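Local structure of uncharacterized protein (Bdellovibrio bacteriovorus, 3TM8) at residues Ile179-Ala182 / Gln183-Ile187; Glu294-Lys298 / Ala299-Lys303. The protein binds two iron(III) ions in an HD-GYP-type domain and is probably related in function to the cyclic-di-GMP phosphodiesterases of that class. One frame throughout, in Å; residues are numbered along the deposited sequence. Where two conformers were deposited one is given.

Overall arrangement
Both contacts are local, each lying on one continuous run of chain, and they follow one another in series without nesting or crossing. Contact 1, residues 179-187, finishes the long helix 167-185 and turns the chain toward helix 190-202. The chain then runs through several further helices before contact 2, residues 294-303, makes the bend between helix 276-293 and helix 301-308. The two share no touch: their centres lie 21 Å apart and their nearest atoms about 12 Å apart. Helix 276-293, which carries the iron ligand Asn285, receives side chains from both, and so does helix 315-325. One contact thus illustrates a helix ending, the other a helix beginning.

Contact 1: residues Ile179-Ala182 / Gln183-Ile187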
ATOM      1  N   ILE A 179      -0.903 -11.454  -0.681  1.00  7.71           N
ATOM      2  CA  ILE A 179      -2.044 -12.317  -0.360  1.00  8.66           C
ATOM      3  C   ILE A 179      -2.214 -13.379  -1.443  1.00  8.13           C
ATOM      4  O   ILE A 179      -2.371 -14.574  -1.154  1.00  8.84           O
ATOM      5  CB  ILE A 179      -3.360 -11.508  -0.235  1.00  8.71           C
ATOM      6  CG1 ILE A 179      -3.334 -10.634   1.022  1.00  8.48           C
ATOM      7  CG2 ILE A 179      -4.573 -12.454  -0.220  1.00  9.29           C
ATOM      8  CD1 ILE A 179      -4.343  -9.490   1.000  1.00  9.29           C
ATOM      9  N   ALA A 180      -2.166 -12.949  -2.698  1.00  8.05           N
ATOM     10  CA  ALA A 180      -2.321 -13.878  -3.810  1.00  8.69           C
ATOM     11  C   ALA A 180      -1.182 -14.896  -3.847  1.00  9.57           C
ATOM     12  O   ALA A 180      -1.414 -16.077  -4.101  1.00  9.87           O
ATOM     13  CB  ALA A 180      -2.419 -13.130  -5.135  1.00  9.29           C
ATOM     14  N   LEU A 181       0.043 -14.447  -3.586  1.00  8.82           N
ATOM     15  CA  LEU A 181       1.198 -15.345  -3.573  1.00  8.75           C
ATOM     16  C   LEU A 181       1.068 -16.375  -2.448  1.00  8.73           C
ATOM     17  O   LEU A 181       1.334 -17.568  -2.635  1.00  9.95           O
ATOM     18  CB  LEU A 181       2.497 -14.545  -3.450  1.00  8.94           C
ATOM     19  CG  LEU A 181       3.797 -15.344  -3.348  1.00  9.51           C
ATOM     20  CD1 LEU A 181       3.947 -16.297  -4.524  1.00 10.63           C
ATOM     21  CD2 LEU A 181       4.956 -14.376  -3.301  1.00 10.37           C
ATOM     22  N   ALA A 182       0.645 -15.915  -1.276  1.00  8.42           N
ATOM     23  CA  ALA A 182       0.444 -16.805  -0.140  1.00 10.02           C
ATOM     24  C   ALA A 182      -0.552 -17.908  -0.483  1.00 11.27           C
ATOM     25  O   ALA A 182      -0.331 -19.081  -0.160  1.00 12.56           O
ATOM     26  CB  ALA A 182      -0.030 -16.007   1.072  1.00 11.85           C
ATOM     27  N   GLN A 183      -1.646 -17.536  -1.143  1.00 12.00           N
ATOM     28  CA  GLN A 183      -2.624 -18.516  -1.593  1.00 13.62           C
ATOM     29  C   GLN A 183      -1.989 -19.556  -2.515  1.00 13.06           C
ATOM     30  O   GLN A 183      -2.241 -20.746  -2.368  1.00 14.55           O
ATOM     31  CB  GLN A 183      -3.799 -17.840  -2.305  1.00 16.92           C
ATOM     32  CG  GLN A 183      -4.869 -18.823  -2.767  1.00 22.08           C
ATOM     33  CD  GLN A 183      -6.055 -18.146  -3.439  1.00 26.40           C
ATOM     34  OE1 GLN A 183      -5.922 -17.078  -4.039  1.00 28.47           O
ATOM     35  NE2 GLN A 183      -7.225 -18.768  -3.333  1.00 28.40           N
ATOM     36  N   LYS A 184      -1.173 -19.109  -3.469  1.00 12.82           N
ATOM     37  CA  LYS A 184      -0.530 -20.024  -4.414  1.00 12.93           C
ATOM     38  C   LYS A 184       0.437 -20.989  -3.728  1.00 13.86           C
ATOM     39  O   LYS A 184       0.614 -22.129  -4.167  1.00 15.75           O
ATOM     40  CB  LYS A 184       0.224 -19.244  -5.488  1.00 14.45           C
ATOM     41  CG  LYS A 184      -0.646 -18.405  -6.388  1.00 18.87           C
ATOM     42  CD  LYS A 184      -1.372 -19.245  -7.401  1.00 22.41           C
ATOM     43  CE  LYS A 184      -1.860 -18.371  -8.542  1.00 25.36           C
ATOM     44  NZ  LYS A 184      -2.305 -19.201  -9.687  1.00 26.91           N
ATOM     45  N   LEU A 185       1.064 -20.519  -2.656  1.00 13.85           N
ATOM     46  CA  LEU A 185       2.025 -21.312  -1.900  1.00 14.74           C
ATOM     47  C   LEU A 185       1.370 -22.201  -0.850  1.00 15.84           C
ATOM     48  O   LEU A 185       2.046 -22.999  -0.206  1.00 18.82           O
ATOM     49  CB  LEU A 185       3.028 -20.396  -1.211  1.00 13.36           C
ATOM     50  CG  LEU A 185       3.928 -19.602  -2.154  1.00 12.57           C
ATOM     51  CD1 LEU A 185       4.703 -18.553  -1.384  1.00 13.17           C
ATOM     52  CD2 LEU A 185       4.883 -20.541  -2.888  1.00 13.96           C
ATOM     53  N   GLY A 186       0.067 -22.038  -0.661  1.00 15.40           N
ATOM     54  CA  GLY A 186      -0.669 -22.847   0.296  1.00 16.59           C
ATOM     55  C   GLY A 186      -0.549 -22.376   1.735  1.00 16.30           C
ATOM     56  O   GLY A 186      -0.745 -23.157   2.667  1.00 17.56           O
ATOM     57  N   ILE A 187      -0.228 -21.102   1.928  1.00 16.40           N
ATOM     58  CA  ILE A 187      -0.214 -20.521   3.268  1.00 17.50           C
ATOM     59  C   ILE A 187      -1.619 -20.076   3.648  1.00 18.37           C
ATOM     60  O   ILE A 187      -2.078 -19.018   3.213  1.00 19.99           O
ATOM     61  CB  ILE A 187       0.727 -19.312   3.351  1.00 17.19           C
ATOM     62  CG1 ILE A 187       2.163 -19.744   3.053  1.00 17.57           C
ATOM     63  CG2 ILE A 187       0.635 -18.665   4.724  1.00 17.94           C
ATOM     64  CD1 ILE A 187       3.117 -18.582   2.834  1.00 19.23           C
TER
HETATM   65  O   HOH W   1      -3.887 -16.546  -5.626  1.00 24.63           O
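A Schellman motif ends helix 167-185, with Ile187 folding back over Ala182 once Gly186 has turned the chain out of helical geometry. The glycine takes a positive phi of 81°, a value glycine adopts readily, and two backbone bonds then reach back into the last turn. Ile187 N binds Ala182 O at 2.9 Å, its donor tilted 30° out of the carbonyl plane, while the amide of Gly186 meets Gln183 O at 3.1 Å. The oxygen of Ala182 also takes a weak bond from the amide of Leu185. Completing the motif is its apolar partnership across the turn: Ala182 CB and Ile187 CB approach to 4.1 Å, so the branch point of the isoleucine rests against the methyl of the alanine.

Further back the pattern is that of an ordinary helix, Leu185 N reaching Leu181 O at 3.0 Å. On this face the two leucine side chains cross one another, with Leu185 CD1 3.9 Å from Leu181 CG. The Leu181 side chain runs toward the next turn because its CG lies anti to the backbone N (chi1 177°). On the polar face Gln183 stretches out, and a water joins its amide oxygen to the backbone: the water donates to Gln183 OE1 at 2.6 Å and to Ala180 O at 2.9 Å. That carbonyl therefore serves two donors, the water and the amide of Lys184, whose NZ forms a salt bridge with the C-terminal carboxylate of Leu328.

Leu181, Ala182, Leu185 and Ile187 all settle on Leu280 of helix 276-293; Leu181 and Lys184 also touch His320 of helix 315-325. Ile179 faces helix 130-149 through Tyr143, Val144 and Ile147, and Ala182 meets Leu196 of helix 190-202.

Contact 2: residues Glu294-Lys298 / Ala299-Lys303; sequences EGVPK and AEAAK
Val296 packs its CG1 methyl against the backbone where helix 301-308 begins, 3.8 Å from Ala301 N and 4.1 Å from Glu300 CB. With chi1 at 176°, CG1 lies on the far side of CB from the backbone N and beside the carbonyl carbon, which points it at the start of the helix. This is the close-packed side: Val296 and Ala301 are both buried. Val296 also rests on Leu290 and Ala301 on Met287, both of helix 276-293, while the Val296 backbone is hydrogen-bonded to Leu290.

Between these two residues the chain bends through a type I beta turn, residues Pro297 to Glu300, that leads into the helix. Its closing bond, Glu300 N to Pro297 O, measures 2.9 Å, but the donor stands above the carbonyl plane, 49° out of it, and so is not on a lone pair. A second bond, Ala301 N to Lys298 O, is weak at 3.4 Å. The same Lys298 O accepts a water at 2.7 Å, and this water in turn accepts the amide of Ala302 at 2.9 Å, bridging the span that a direct helical bond would cover.

The outer side is looser. Pro297, Lys298 and Ala299 are exposed. The CB bond of Lys298 points away from the residues that follow, although CB itself stays close to Ala299 N, and the side chain touches Ile291. Glu300 was modelled in two conformers; in one of them OE1 pairs with Lys303 NZ, a salt bridge that is therefore doubtful as a fixed link.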
ATOM      1  N   GLU A 294       9.998   1.517 -11.886  1.00 11.20           N
ATOM      2  CA  GLU A 294      11.030   1.405 -12.921  1.00 12.25           C
ATOM      3  C   GLU A 294      10.461   1.291 -14.337  1.00 14.31           C
ATOM      4  O   GLU A 294      11.212   1.171 -15.303  1.00 16.58           O
ATOM      5  CB  GLU A 294      12.004   0.254 -12.596  1.00 11.99           C
ATOM      6  CG  GLU A 294      12.603   0.385 -11.189  1.00 12.10           C
ATOM      7  CD  GLU A 294      13.855  -0.449 -10.938  1.00 12.74           C
ATOM      8  OE1 GLU A 294      14.379  -1.071 -11.887  1.00 15.27           O
ATOM      9  OE2 GLU A 294      14.332  -0.453  -9.778  1.00 12.49           O
ATOM     10  N   GLY A 295       9.139   1.355 -14.459  1.00 14.68           N
ATOM     11  CA  GLY A 295       8.491   1.375 -15.761  1.00 16.40           C
ATOM     12  C   GLY A 295       8.595   0.091 -16.571  1.00 15.09           C
ATOM     13  O   GLY A 295       8.431   0.102 -17.790  1.00 17.72           O
ATOM     14  N   VAL A 296       8.845  -1.028 -15.901  1.00 13.79           N
ATOM     15  CA  VAL A 296       8.942  -2.304 -16.598  1.00 12.81           C
ATOM     16  C   VAL A 296       7.544  -2.845 -16.902  1.00 13.69           C
ATOM     17  O   VAL A 296       6.708  -2.924 -16.006  1.00 14.82           O
ATOM     18  CB  VAL A 296       9.716  -3.332 -15.754  1.00 12.98           C
ATOM     19  CG1 VAL A 296       9.736  -4.696 -16.441  1.00 13.31           C
ATOM     20  CG2 VAL A 296      11.130  -2.832 -15.468  1.00 13.57           C
ATOM     21  N   PRO A 297       7.279  -3.217 -18.167  1.00 13.80           N
ATOM     22  CA  PRO A 297       5.967  -3.804 -18.456  1.00 15.04           C
ATOM     23  C   PRO A 297       5.749  -5.059 -17.608  1.00 14.31           C
ATOM     24  O   PRO A 297       6.683  -5.840 -17.393  1.00 14.22           O
ATOM     25  CB  PRO A 297       6.058  -4.162 -19.943  1.00 16.39           C
ATOM     26  CG  PRO A 297       7.127  -3.254 -20.486  1.00 16.47           C
ATOM     27  CD  PRO A 297       8.120  -3.115 -19.371  1.00 14.84           C
ATOM     28  N   LYS A 298       4.527  -5.258 -17.135  1.00 14.86           N
ATOM     29  CA  LYS A 298       4.279  -6.328 -16.178  1.00 16.00           C
ATOM     30  C   LYS A 298       4.677  -7.712 -16.711  1.00 18.08           C
ATOM     31  O   LYS A 298       5.152  -8.555 -15.955  1.00 18.82           O
ATOM     32  CB  LYS A 298       2.835  -6.300 -15.646  1.00 20.08           C
ATOM     33  CG  LYS A 298       1.745  -6.507 -16.676  1.00 22.89           C
ATOM     34  CD  LYS A 298       0.366  -6.477 -16.009  1.00 23.43           C
ATOM     35  CE  LYS A 298       0.105  -5.140 -15.324  1.00 25.23           C
ATOM     36  NZ  LYS A 298      -1.207  -5.087 -14.614  1.00 27.20           N
ATOM     37  N   ALA A 299       4.522  -7.934 -18.014  1.00 18.60           N
ATOM     38  CA  ALA A 299       4.844  -9.235 -18.600  1.00 20.26           C
ATOM     39  C   ALA A 299       6.350  -9.474 -18.720  1.00 19.43           C
ATOM     40  O   ALA A 299       6.782 -10.592 -18.994  1.00 21.63           O
ATOM     41  CB  ALA A 299       4.173  -9.393 -19.959  1.00 22.11           C
ATOM     42  N   GLU A 300       7.143  -8.426 -18.511  1.00 16.82           N
ATOM     43  CA  GLU A 300       8.596  -8.521 -18.633  0.50 16.05           C
ATOM     44  C   GLU A 300       9.281  -8.512 -17.275  1.00 13.32           C
ATOM     45  O   GLU A 300      10.497  -8.691 -17.179  1.00 12.36           O
ATOM     46  CB  GLU A 300       9.137  -7.373 -19.491  0.50 18.68           C
ATOM     47  CG  GLU A 300       8.636  -7.397 -20.924  0.50 21.41           C
ATOM     48  CD  GLU A 300       8.894  -8.728 -21.602  0.50 23.92           C
ATOM     49  OE1 GLU A 300      10.059  -9.172 -21.622  0.50 24.27           O
ATOM     50  OE2 GLU A 300       7.929  -9.337 -22.108  0.50 25.69           O
ATOM     51  N   ALA A 301       8.501  -8.306 -16.220  1.00 13.10           N
ATOM     52  CA  ALA A 301       9.062  -8.179 -14.875  1.00 12.51           C
ATOM     53  C   ALA A 301       9.739  -9.456 -14.369  1.00 11.43           C
ATOM     54  O   ALA A 301      10.814  -9.393 -13.776  1.00 11.98           O
ATOM     55  CB  ALA A 301       7.989  -7.703 -13.894  1.00 12.62           C
ATOM     56  N   ALA A 302       9.113 -10.612 -14.587  1.00 11.20           N
ATOM     57  CA  ALA A 302       9.707 -11.877 -14.161  1.00 12.34           C
ATOM     58  C   ALA A 302      11.081 -12.100 -14.800  1.00 11.97           C
ATOM     59  O   ALA A 302      12.042 -12.446 -14.106  1.00 12.78           O
ATOM     60  CB  ALA A 302       8.777 -13.034 -14.467  1.00 13.67           C
ATOM     61  N   LYS A 303      11.169 -11.895 -16.114  1.00 12.91           N
ATOM     62  CA  LYS A 303      12.435 -12.037 -16.830  1.00 12.71           C
ATOM     63  C   LYS A 303      13.490 -11.105 -16.255  1.00 11.06           C
ATOM     64  O   LYS A 303      14.646 -11.495 -16.060  1.00 11.41           O
ATOM     65  CB  LYS A 303      12.264 -11.755 -18.327  1.00 14.23           C
ATOM     66  CG  LYS A 303      13.588 -11.645 -19.064  1.00 16.00           C
ATOM     67  CD  LYS A 303      13.419 -11.113 -20.478  1.00 18.09           C
ATOM     68  CE  LYS A 303      13.099  -9.629 -20.457  1.00 20.44           C
ATOM     69  NZ  LYS A 303      12.971  -9.079 -21.824  1.00 19.90           N
TER
HETATM   70  O   HOH W   2       6.396 -10.889 -15.515  1.00 24.64           O